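Side-chain contacts in Ddb_g0293866 (Dictyostelium discoideum, PDB 5LW6), which binds ADP-ribose through the macrodomain described here and probably acts in sensing DNA damage by recognising poly-ADP-ribose: residues F58-T63 with D71-I76; S82-F87 with S247-L252; K97-K102 with L136-L141; L218-N223 with E235-L240. One frame throughout, in Å; residues are numbered along the deposited sequence. Where two conformers were deposited one is given.

How the interactions relate
Interactions 1, 2 and 4 are buried, whereas interaction 3 is partly open to solvent. Helix 70-87 serves both interactions 1 and 2, and helix 237-253 both 2 and 4; Leu248 of interaction 2 also packs on Phe58 and Ile61 of interaction 1. Interactions 1 and 3 are tied through neighbouring strands of the sheet, with Phe58 paired to Lys97 and Met99. Ser62 OG of interaction 1 is hydrogen-bonded to Val220 O of interaction 4. Chemistry follows place: ring-edge packing in 1, an aromatic stack between helices in 2, and aliphatic contact with a selenium atom in 4. Only interaction 3, the partly buried one, has a hydrogen bond between its segments, from a lysine.

Interaction 1: F58-T63 with D71-I76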
# COMPACT_ATOMS: atom_id res chain seq x y z
N PHE A 58 1.00 -4.18 2.25
CA PHE A 58 0.84 -2.72 2.13
C PHE A 58 1.04 -2.08 3.46
O PHE A 58 0.85 -2.72 4.45
CB PHE A 58 -0.52 -2.33 1.53
CG PHE A 58 -1.72 -2.73 2.34
CD1 PHE A 58 -2.21 -4.01 2.28
CD2 PHE A 58 -2.35 -1.81 3.13
CE1 PHE A 58 -3.32 -4.39 3.03
CE2 PHE A 58 -3.50 -2.15 3.88
CZ PHE A 58 -3.99 -3.47 3.80
N PRO A 59 1.51 -0.82 3.47
CA PRO A 59 1.67 -0.13 4.71
C PRO A 59 0.34 0.41 5.29
O PRO A 59 -0.68 0.43 4.60
CB PRO A 59 2.64 1.00 4.32
CG PRO A 59 2.18 1.37 2.99
CD PRO A 59 1.84 0.04 2.31
N PHE A 60 0.37 0.75 6.59
CA PHE A 60 -0.71 1.46 7.27
C PHE A 60 -0.60 2.91 6.84
O PHE A 60 0.16 3.72 7.40
CB PHE A 60 -0.53 1.23 8.76
CG PHE A 60 -1.62 1.73 9.65
CD1 PHE A 60 -2.88 2.05 9.17
CD2 PHE A 60 -1.41 1.78 11.07
CE1 PHE A 60 -3.90 2.43 10.02
CE2 PHE A 60 -2.45 2.20 11.92
CZ PHE A 60 -3.68 2.55 11.39
N ILE A 61 -1.29 3.20 5.74
CA ILE A 61 -0.97 4.37 4.93
C ILE A 61 -0.96 5.65 5.75
O ILE A 61 -1.91 5.90 6.50
CB ILE A 61 -1.92 4.46 3.71
CG1 ILE A 61 -1.95 3.10 2.95
CG2 ILE A 61 -1.62 5.72 2.91
CD1 ILE A 61 -2.88 3.15 1.75
N SER A 62 0.15 6.38 5.63
CA SER A 62 0.38 7.76 6.17
C SER A 62 0.62 7.82 7.66
O SER A 62 0.74 8.91 8.20
CB SER A 62 -0.78 8.66 5.78
OG SER A 62 -0.74 8.83 4.37
N THR A 63 0.70 6.70 8.35
CA THR A 63 0.75 6.71 9.79
C THR A 63 2.09 6.90 10.39
O THR A 63 2.22 7.19 11.58
CB THR A 63 0.16 5.45 10.45
OG1 THR A 63 0.83 4.28 10.04
CG2 THR A 63 -1.31 5.33 10.09
N ASP A 71 -6.03 7.75 15.08
CA ASP A 71 -7.45 7.42 15.25
C ASP A 71 -8.17 7.48 13.90
O ASP A 71 -8.96 6.58 13.56
CB ASP A 71 -8.11 8.42 16.20
CG ASP A 71 -7.61 8.29 17.66
OD1 ASP A 71 -7.21 7.13 18.05
OD2 ASP A 71 -7.68 9.33 18.46
N ASP A 72 -7.94 8.57 13.15
CA ASP A 72 -8.60 8.79 11.85
C ASP A 72 -8.13 7.76 10.80
O ASP A 72 -8.95 7.15 10.09
CB ASP A 72 -8.36 10.21 11.32
CG ASP A 72 -9.04 11.30 12.17
OD1 ASP A 72 -10.02 10.99 12.91
OD2 ASP A 72 -8.61 12.49 12.04
N ALA A 73 -6.83 7.51 10.77
CA ALA A 73 -6.24 6.51 9.84
C ALA A 73 -6.73 5.11 10.14
O ALA A 73 -6.87 4.29 9.26
CB ALA A 73 -4.73 6.52 9.89
N THR A 74 -6.92 4.80 11.38
CA THR A 74 -7.41 3.47 11.74
C THR A 74 -8.81 3.26 11.25
O THR A 74 -9.12 2.23 10.68
CB THR A 74 -7.33 3.26 13.27
OG1 THR A 74 -5.96 3.39 13.67
CG2 THR A 74 -7.95 1.90 13.69
N GLU A 75 -9.68 4.24 11.47
CA GLU A 75 -11.08 4.09 11.06
C GLU A 75 -11.16 3.98 9.53
O GLU A 75 -11.92 3.15 8.97
CB GLU A 75 -11.89 5.30 11.59
CG GLU A 75 -12.79 6.02 10.60
CD GLU A 75 -13.14 7.38 11.14
OE1 GLU A 75 -13.39 7.49 12.39
OE2 GLU A 75 -13.16 8.33 10.32
N ILE A 76 -10.42 4.82 8.83
CA ILE A 76 -10.46 4.83 7.37
C ILE A 76 -9.91 3.51 6.82
O ILE A 76 -10.55 2.89 6.00
CB ILE A 76 -9.70 6.02 6.81
CG1 ILE A 76 -10.47 7.29 7.04
CG2 ILE A 76 -9.41 5.88 5.30
CD1 ILE A 76 -9.61 8.51 6.95
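Phe60 points the edge of its ring at helix 70-87 and meets the backbone of Ala73 and the side chain of Thr74. The contact lies in the first beta-alpha-beta unit of the macrodomain, where the loop leaving strand 55-59 runs close to the helix that leads on to strand 95-101. Two oxygens sit at the ring edge, near its plane: Ala73 O is 3.6 Å from Phe60 CE1, and Thr74 OG1 is 3.3 Å from Phe60 CZ. That hydroxyl is hydrogen-bonded to Ile70 O and turns its oxygen to the ring edge. One ring face carries Thr63 CG2, which lies over the ring centre, 3.5 Å above the plane. The same methyl presses on Ala73 CB at 3.6 Å from Thr63 CG2, so it fills the corner between ring and helix. Leu109 of helix 107-116 and Tyr245 of helix 237-253 also touch Phe60. The chain reverses in a type II turn from Phe60 to Thr63. With chi1 at 59°, Thr63 turns its hydroxyl back along this turn while its methyl stays over the ring. Phe60 O thus accepts two bonds, from Thr63 N at 3.2 Å and from Thr63 OG1 at 2.8 Å.

Interaction 2: S82-F87 with S247-L252; sequences SEYLHF and SLFNAL
Tyr84 leaves helix 70-87 toward Phe249, and contact begins at once: Tyr84 CB lies 3.9 Å from Phe249 CD2. With CG anti to the backbone N (chi1 178°), the ring is carried straight across to helix 237-253. Tyr84 CG stands over one face of the Phe249 ring, displaced toward its rim and 3.9 Å from Phe249 CG. Next along, Tyr84 CD1 touches Phe249 CB at 3.5 Å, and Tyr84 CE1 comes within 3.9 Å of Phe249 O. Together the rings form an offset stack, centroids of Tyr84 and Phe249 4.7 Å apart and planes inclined at 26°. The stack joins two helices in one layer of the alpha/beta/alpha sandwich of the macrodomain; on the sheet side, Leu252 rests on Leu56 and Leu145. Farther out, Tyr84 CZ reaches Leu252 CD2 at 3.8 Å, the two side chains crossing at about a right angle. With an alanine here, the Phe249 face would probably lose its stacking partner and a gap would open between the helices. The rings of Tyr42 and His88 meet Tyr84 edge-to-face. At the tip, Tyr84 OH lies 3.3 Å from Leu252 CD2 and is hydrogen-bonded to Asp253 OD1.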
# COMPACT_ATOMS: atom_id res chain seq x y z
N SER A 82 -12.53 -3.50 5.08
CA SER A 82 -13.75 -4.27 5.24
C SER A 82 -14.67 -4.10 4.03
O SER A 82 -15.28 -5.07 3.58
CB SER A 82 -14.42 -4.01 6.61
OG SER A 82 -15.55 -4.84 6.70
N GLU A 83 -14.74 -2.90 3.45
CA GLU A 83 -15.50 -2.65 2.28
C GLU A 83 -15.04 -3.54 1.11
O GLU A 83 -15.87 -4.20 0.44
CB GLU A 83 -15.45 -1.19 1.90
CG GLU A 83 -16.24 -0.76 0.67
CD GLU A 83 -16.04 0.72 0.32
OE1 GLU A 83 -14.85 1.14 0.21
OE2 GLU A 83 -17.04 1.48 0.14
N TYR A 84 -13.75 -3.56 0.90
CA TYR A 84 -13.16 -4.37 -0.17
C TYR A 84 -13.40 -5.85 0.11
O TYR A 84 -13.89 -6.60 -0.78
CB TYR A 84 -11.67 -4.04 -0.22
CG TYR A 84 -10.91 -4.87 -1.29
CD1 TYR A 84 -10.95 -4.49 -2.64
CD2 TYR A 84 -10.23 -6.01 -0.97
CE1 TYR A 84 -10.27 -5.22 -3.61
CE2 TYR A 84 -9.56 -6.78 -1.94
CZ TYR A 84 -9.61 -6.40 -3.25
OH TYR A 84 -8.95 -7.24 -4.15
N LEU A 85 -13.10 -6.33 1.32
CA LEU A 85 -13.22 -7.79 1.61
C LEU A 85 -14.68 -8.28 1.55
O LEU A 85 -14.96 -9.39 1.11
CB LEU A 85 -12.53 -8.16 2.89
CG LEU A 85 -11.00 -8.02 2.89
CD1 LEU A 85 -10.47 -8.30 4.31
CD2 LEU A 85 -10.37 -8.98 1.92
N HIS A 86 -15.61 -7.48 2.02
CA HIS A 86 -17.04 -7.85 1.97
C HIS A 86 -17.51 -7.89 0.57
O HIS A 86 -18.25 -8.80 0.21
CB HIS A 86 -17.88 -6.83 2.75
CG HIS A 86 -17.78 -7.03 4.23
ND1 HIS A 86 -17.97 -6.02 5.15
CD2 HIS A 86 -17.48 -8.13 4.95
CE1 HIS A 86 -17.82 -6.50 6.38
NE2 HIS A 86 -17.49 -7.77 6.28
N PHE A 87 -17.13 -6.93 -0.24
CA PHE A 87 -17.48 -6.92 -1.63
C PHE A 87 -17.00 -8.22 -2.29
O PHE A 87 -17.70 -8.77 -3.20
CB PHE A 87 -16.88 -5.73 -2.32
CG PHE A 87 -17.20 -5.60 -3.75
CD1 PHE A 87 -18.32 -4.93 -4.16
CD2 PHE A 87 -16.33 -6.14 -4.75
CE1 PHE A 87 -18.60 -4.83 -5.52
CE2 PHE A 87 -16.61 -6.01 -6.10
CZ PHE A 87 -17.73 -5.32 -6.48
N SER A 247 -7.84 3.60 -4.53
CA SER A 247 -6.88 3.46 -5.61
C SER A 247 -6.03 2.21 -5.47
O SER A 247 -5.75 1.49 -6.47
CB SER A 247 -5.97 4.68 -5.60
OG SER A 247 -6.75 5.75 -6.01
N LEU A 248 -5.54 1.97 -4.28
CA LEU A 248 -4.73 0.79 -4.03
C LEU A 248 -5.50 -0.48 -4.36
O LEU A 248 -5.00 -1.39 -5.00
CB LEU A 248 -4.25 0.85 -2.59
CG LEU A 248 -3.46 -0.36 -2.10
CD1 LEU A 248 -2.20 -0.55 -2.94
CD2 LEU A 248 -3.13 -0.16 -0.63
N PHE A 249 -6.72 -0.59 -3.85
CA PHE A 249 -7.49 -1.78 -4.05
C PHE A 249 -8.01 -1.86 -5.46
O PHE A 249 -8.12 -2.95 -6.02
CB PHE A 249 -8.64 -1.87 -3.03
CG PHE A 249 -8.18 -2.05 -1.61
CD1 PHE A 249 -7.04 -2.83 -1.30
CD2 PHE A 249 -8.80 -1.44 -0.61
CE1 PHE A 249 -6.58 -2.96 0.02
CE2 PHE A 249 -8.37 -1.58 0.72
CZ PHE A 249 -7.28 -2.34 1.02
N ASN A 250 -8.18 -0.73 -6.12
CA ASN A 250 -8.48 -0.77 -7.54
C ASN A 250 -7.30 -1.38 -8.33
O ASN A 250 -7.51 -2.18 -9.23
CB ASN A 250 -8.74 0.62 -8.10
CG ASN A 250 -10.06 1.16 -7.66
OD1 ASN A 250 -10.89 0.45 -7.13
ND2 ASN A 250 -10.29 2.45 -7.93
N ALA A 251 -6.08 -1.04 -7.97
CA ALA A 251 -4.91 -1.62 -8.59
C ALA A 251 -4.87 -3.12 -8.34
O ALA A 251 -4.52 -3.91 -9.22
CB ALA A 251 -3.67 -0.98 -8.10
N LEU A 252 -5.20 -3.53 -7.14
CA LEU A 252 -5.19 -4.94 -6.83
C LEU A 252 -6.16 -5.68 -7.72
O LEU A 252 -5.84 -6.78 -8.21
CB LEU A 252 -5.51 -5.12 -5.34
CG LEU A 252 -5.43 -6.52 -4.81
CD1 LEU A 252 -4.09 -7.16 -5.07
CD2 LEU A 252 -5.82 -6.50 -3.30

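Interaction 3: K97-K102 with L136-L141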
# COMPACT_ATOMS: atom_id res chain seq x y z
N LYS A 97 -2.03 -8.12 3.70
CA LYS A 97 -1.11 -8.06 4.82
C LYS A 97 -0.72 -6.66 5.02
O LYS A 97 -0.01 -6.07 4.19
CB LYS A 97 0.13 -8.93 4.60
CG LYS A 97 -0.28 -10.40 4.39
CD LYS A 97 0.88 -11.36 4.57
CE LYS A 97 0.42 -12.82 4.38
NZ LYS A 97 1.62 -13.69 4.41
N MSE A 98 -1.15 -6.10 6.13
CA MSE A 98 -0.87 -4.70 6.38
C MSE A 98 0.29 -4.62 7.33
O MSE A 98 0.28 -5.14 8.43
CB MSE A 98 -2.03 -3.93 6.92
CG MSE A 98 -1.76 -2.46 7.06
SE MSE A 98 -3.36 -1.46 7.65
CE MSE A 98 -3.18 -1.94 9.41
N MSE A 99 1.30 -3.89 6.94
CA MSE A 99 2.53 -3.80 7.70
C MSE A 99 2.46 -2.58 8.58
O MSE A 99 2.33 -1.48 8.11
CB MSE A 99 3.72 -3.65 6.71
CG MSE A 99 3.74 -4.87 5.77
SE MSE A 99 5.16 -4.79 4.42
CE MSE A 99 4.31 -3.42 3.20
N VAL A 100 2.60 -2.75 9.87
CA VAL A 100 2.51 -1.70 10.86
C VAL A 100 3.84 -1.57 11.63
O VAL A 100 4.37 -2.55 12.16
CB VAL A 100 1.31 -1.95 11.84
CG1 VAL A 100 1.28 -0.92 12.94
CG2 VAL A 100 -0.02 -2.08 11.10
N GLU A 101 4.38 -0.35 11.72
CA GLU A 101 5.63 -0.18 12.43
C GLU A 101 5.42 -0.40 13.93
O GLU A 101 4.33 -0.15 14.49
CB GLU A 101 6.25 1.16 12.08
CG GLU A 101 6.72 1.23 10.62
CD GLU A 101 7.27 2.59 10.20
OE1 GLU A 101 7.60 3.40 11.11
OE2 GLU A 101 7.29 2.89 8.97
N LYS A 102 6.43 -0.97 14.56
CA LYS A 102 6.34 -1.38 15.99
C LYS A 102 5.83 -0.25 16.84
O LYS A 102 5.09 -0.46 17.83
CB LYS A 102 7.74 -1.72 16.48
CG LYS A 102 7.79 -2.30 17.89
CD LYS A 102 9.23 -2.67 18.32
CE LYS A 102 10.15 -1.45 18.38
NZ LYS A 102 11.59 -1.79 18.62
N LEU A 136 14.22 -5.48 6.94
CA LEU A 136 14.24 -6.52 5.94
C LEU A 136 13.13 -7.51 6.05
O LEU A 136 12.79 -8.21 5.05
CB LEU A 136 15.60 -7.25 5.90
CG LEU A 136 16.68 -6.48 5.13
CD1 LEU A 136 18.02 -7.20 5.27
CD2 LEU A 136 16.36 -6.36 3.66
N GLU A 137 12.55 -7.65 7.25
CA GLU A 137 11.47 -8.63 7.49
C GLU A 137 10.23 -8.37 6.66
O GLU A 137 9.41 -9.21 6.48
CB GLU A 137 11.10 -8.60 8.99
CG GLU A 137 10.60 -7.18 9.38
CD GLU A 137 10.21 -6.98 10.84
OE1 GLU A 137 9.28 -7.73 11.33
OE2 GLU A 137 10.79 -6.03 11.47
N GLN A 138 10.09 -7.18 6.09
CA GLN A 138 8.90 -6.85 5.33
C GLN A 138 8.77 -7.43 3.93
O GLN A 138 7.71 -7.43 3.36
CB GLN A 138 8.82 -5.34 5.23
CG GLN A 138 9.63 -4.66 4.20
CD GLN A 138 9.58 -3.13 4.42
OE1 GLN A 138 8.62 -2.46 4.02
NE2 GLN A 138 10.58 -2.60 5.12
N PHE A 139 9.85 -7.99 3.40
CA PHE A 139 9.88 -8.30 1.99
C PHE A 139 9.50 -9.75 1.62
O PHE A 139 9.08 -9.99 0.49
CB PHE A 139 11.27 -7.96 1.47
CG PHE A 139 11.54 -6.50 1.56
CD1 PHE A 139 10.81 -5.58 0.85
CD2 PHE A 139 12.52 -6.04 2.39
CE1 PHE A 139 11.07 -4.25 0.98
CE2 PHE A 139 12.74 -4.70 2.59
CZ PHE A 139 11.99 -3.80 1.85
N ASN A 140 9.61 -10.68 2.57
CA ASN A 140 9.29 -12.04 2.24
C ASN A 140 8.00 -12.50 2.92
O ASN A 140 7.99 -13.54 3.57
CB ASN A 140 10.48 -12.98 2.58
CG ASN A 140 10.44 -14.30 1.84
OD1 ASN A 140 9.70 -14.48 0.91
ND2 ASN A 140 11.28 -15.23 2.25
N LEU A 141 6.90 -11.81 2.68
CA LEU A 141 5.61 -12.15 3.30
C LEU A 141 4.69 -12.90 2.38
O LEU A 141 3.54 -13.06 2.70
CB LEU A 141 4.91 -10.87 3.78
CG LEU A 141 5.77 -9.98 4.67
CD1 LEU A 141 4.93 -8.75 4.96
CD2 LEU A 141 6.13 -10.64 5.97
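Lys97 reaches from its strand to the backbone of Leu141, where its ammonium donates a short hydrogen bond of 2.6 Å from Lys97 NZ to Leu141 O. The bond approaches the carbonyl fairly straight, with a C=O...N angle of 154° and the donor tilted 19° from the carbonyl plane. An extended chain beyond CG carries the charge that far, and its methylenes pass the leucine on the way, Lys97 CD lying 4.1 Å from Leu141 CB. Two residues on, Met99, a selenomethionine in this crystal, supplies the apolar half of the contact. Its selenium touches two residues of the loop from directions about a right angle apart: Met99 SE is 3.8 Å from Gln138 CB, and Met99 SE is 4.0 Å from Leu141 CD1. The Met99 and Gln138 side chains meet at about a right angle.

Lys97 and Met99 project from the same face of strand 95-101, one of the inner parallel strands of the macrodomain sheet, while Met98 between them turns to the other face, against Phe125 and Ile127. The 136-141 segment belongs to the connection between strands 125-130 and 145-149 and lies over this face of the sheet. Behind the first shell, Gln138 is held by its amide: NE2 donates to Ser135 O and Ser133 O. Its CG sits over the centre of the Phe139 ring, 3.3 Å above the plane. Phe139 in turn packs on Leu163 and Met166 of helix 161-167, and Phe146 of strand 145-149 touches Met99, Gln138 and Phe139.

Interaction 4: L218-N223 with E235-L240; sequences LGVNMN and ELAKPL
Val220 sets a methyl beside a flat group of the facing segment, the peptide carbonyl of Ala237, with Val220 CG2 3.7 Å from Ala237 O. The other flat group is the Asn221 amide, which folds onto its own chain. Above the plane of its carbonyl, 58° out of it, Asn221 OD1 accepts from Asn223 N at 2.9 Å, an Asx turn. At the amide edge, Asn221 ND2 donates to Asn223 O, also at 2.9 Å and close to the amide plane. This pair of bonds fixes the bend of the backbone around Met222.

Across the contact, Val220 divides its branches between two helix residues. With CG1 anti to the backbone N (chi1 172°), Val220 CG1 faces Ala237 CB at 4.2 Å, while Val220 CG2 presses on Leu240 CB at 3.5 Å. A glycine in its place would probably strip Leu240 CB of its methyl neighbour, leave Ala237 with Met222 alone across the contact, and open a gap between loop and helix. Met222, deposited as selenomethionine, bends at chi2 and chi3, and the fold brings Met222 SE within 4.1 Å of Ala237 CB.

The contact packs the start of the loop that follows strand 213-217 against the first turns of helix 237-253, the last helix of the macrodomain, into which that loop leads. Beyond it, Lys238 touches Asp72 and Ile76 of helix 70-87. Between the two segments the interaction is van der Waals alone, so it depends on the fit of methyl, methylene and selenium, while the two bonds between Asn221 and Asn223 stay within the loop, and Val220 O is taken by Ser62 OG.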
# COMPACT_ATOMS: atom_id res chain seq x y z
N LEU A 218 0.59 7.23 -2.98
CA LEU A 218 0.78 8.62 -2.64
C LEU A 218 -0.32 9.01 -1.60
O LEU A 218 -1.37 9.56 -1.92
CB LEU A 218 0.74 9.49 -3.91
CG LEU A 218 2.10 9.62 -4.57
CD1 LEU A 218 2.62 8.32 -5.11
CD2 LEU A 218 2.00 10.63 -5.68
N GLY A 219 -0.10 8.61 -0.35
CA GLY A 219 -1.01 8.93 0.72
C GLY A 219 -0.79 10.40 1.13
O GLY A 219 0.14 11.06 0.68
N VAL A 220 -1.61 10.84 2.06
CA VAL A 220 -1.65 12.19 2.53
C VAL A 220 -0.55 12.39 3.58
O VAL A 220 -0.43 11.64 4.52
CB VAL A 220 -3.03 12.48 3.12
CG1 VAL A 220 -3.05 13.82 3.81
CG2 VAL A 220 -4.10 12.38 2.06
N ASN A 221 0.30 13.39 3.35
CA ASN A 221 1.32 13.75 4.32
C ASN A 221 0.87 14.92 5.17
O ASN A 221 0.40 15.93 4.69
CB ASN A 221 2.60 14.20 3.61
CG ASN A 221 3.62 14.72 4.58
OD1 ASN A 221 3.89 14.05 5.57
ND2 ASN A 221 4.19 15.91 4.32
N MSE A 222 1.04 14.74 6.45
CA MSE A 222 0.75 15.77 7.40
C MSE A 222 1.99 16.39 8.01
O MSE A 222 1.85 17.36 8.80
CB MSE A 222 -0.06 15.23 8.60
CG MSE A 222 -1.36 14.50 8.21
SE MSE A 222 -2.65 15.53 7.29
CE MSE A 222 -3.04 16.79 8.79
N ASN A 223 3.19 15.84 7.74
CA ASN A 223 4.47 16.19 8.39
C ASN A 223 5.13 17.36 7.65
O ASN A 223 5.62 17.15 6.52
CB ASN A 223 5.37 14.95 8.41
CG ASN A 223 6.69 15.19 9.08
OD1 ASN A 223 7.06 16.35 9.34
ND2 ASN A 223 7.41 14.10 9.36
N GLU A 235 -9.78 19.93 5.25
CA GLU A 235 -10.99 19.18 4.96
C GLU A 235 -10.74 18.12 3.86
O GLU A 235 -11.59 17.28 3.62
CB GLU A 235 -12.14 20.13 4.58
CG GLU A 235 -12.78 20.78 5.82
CD GLU A 235 -14.14 21.41 5.55
OE1 GLU A 235 -14.25 22.27 4.65
OE2 GLU A 235 -15.13 21.06 6.25
N LEU A 236 -9.58 18.17 3.21
CA LEU A 236 -9.28 17.22 2.19
C LEU A 236 -8.51 15.99 2.66
O LEU A 236 -8.41 15.08 1.89
CB LEU A 236 -8.50 17.86 1.07
CG LEU A 236 -9.15 18.90 0.18
CD1 LEU A 236 -9.93 19.91 1.03
CD2 LEU A 236 -8.05 19.58 -0.68
N ALA A 237 -7.93 16.02 3.84
CA ALA A 237 -7.04 14.98 4.37
C ALA A 237 -7.75 13.64 4.47
O ALA A 237 -7.33 12.65 3.88
CB ALA A 237 -6.45 15.36 5.71
N LYS A 238 -8.86 13.60 5.17
CA LYS A 238 -9.59 12.29 5.28
C LYS A 238 -10.15 11.69 3.98
O LYS A 238 -9.95 10.48 3.68
CB LYS A 238 -10.61 12.35 6.42
CG LYS A 238 -9.98 12.58 7.81
CD LYS A 238 -10.99 12.29 8.93
CE LYS A 238 -11.19 13.39 9.93
NZ LYS A 238 -12.54 13.29 10.57
N PRO A 239 -10.81 12.51 3.14
CA PRO A 239 -11.21 12.06 1.85
C PRO A 239 -10.09 11.56 0.95
O PRO A 239 -10.25 10.58 0.25
CB PRO A 239 -11.87 13.30 1.25
CG PRO A 239 -12.34 14.06 2.40
CD PRO A 239 -11.35 13.86 3.45
N LEU A 240 -8.97 12.25 0.95
CA LEU A 240 -7.85 11.79 0.14
C LEU A 240 -7.18 10.53 0.71
O LEU A 240 -6.72 9.72 -0.08
CB LEU A 240 -6.84 12.89 -0.06
CG LEU A 240 -7.24 13.89 -1.17
CD1 LEU A 240 -6.27 15.04 -1.07
CD2 LEU A 240 -7.27 13.32 -2.58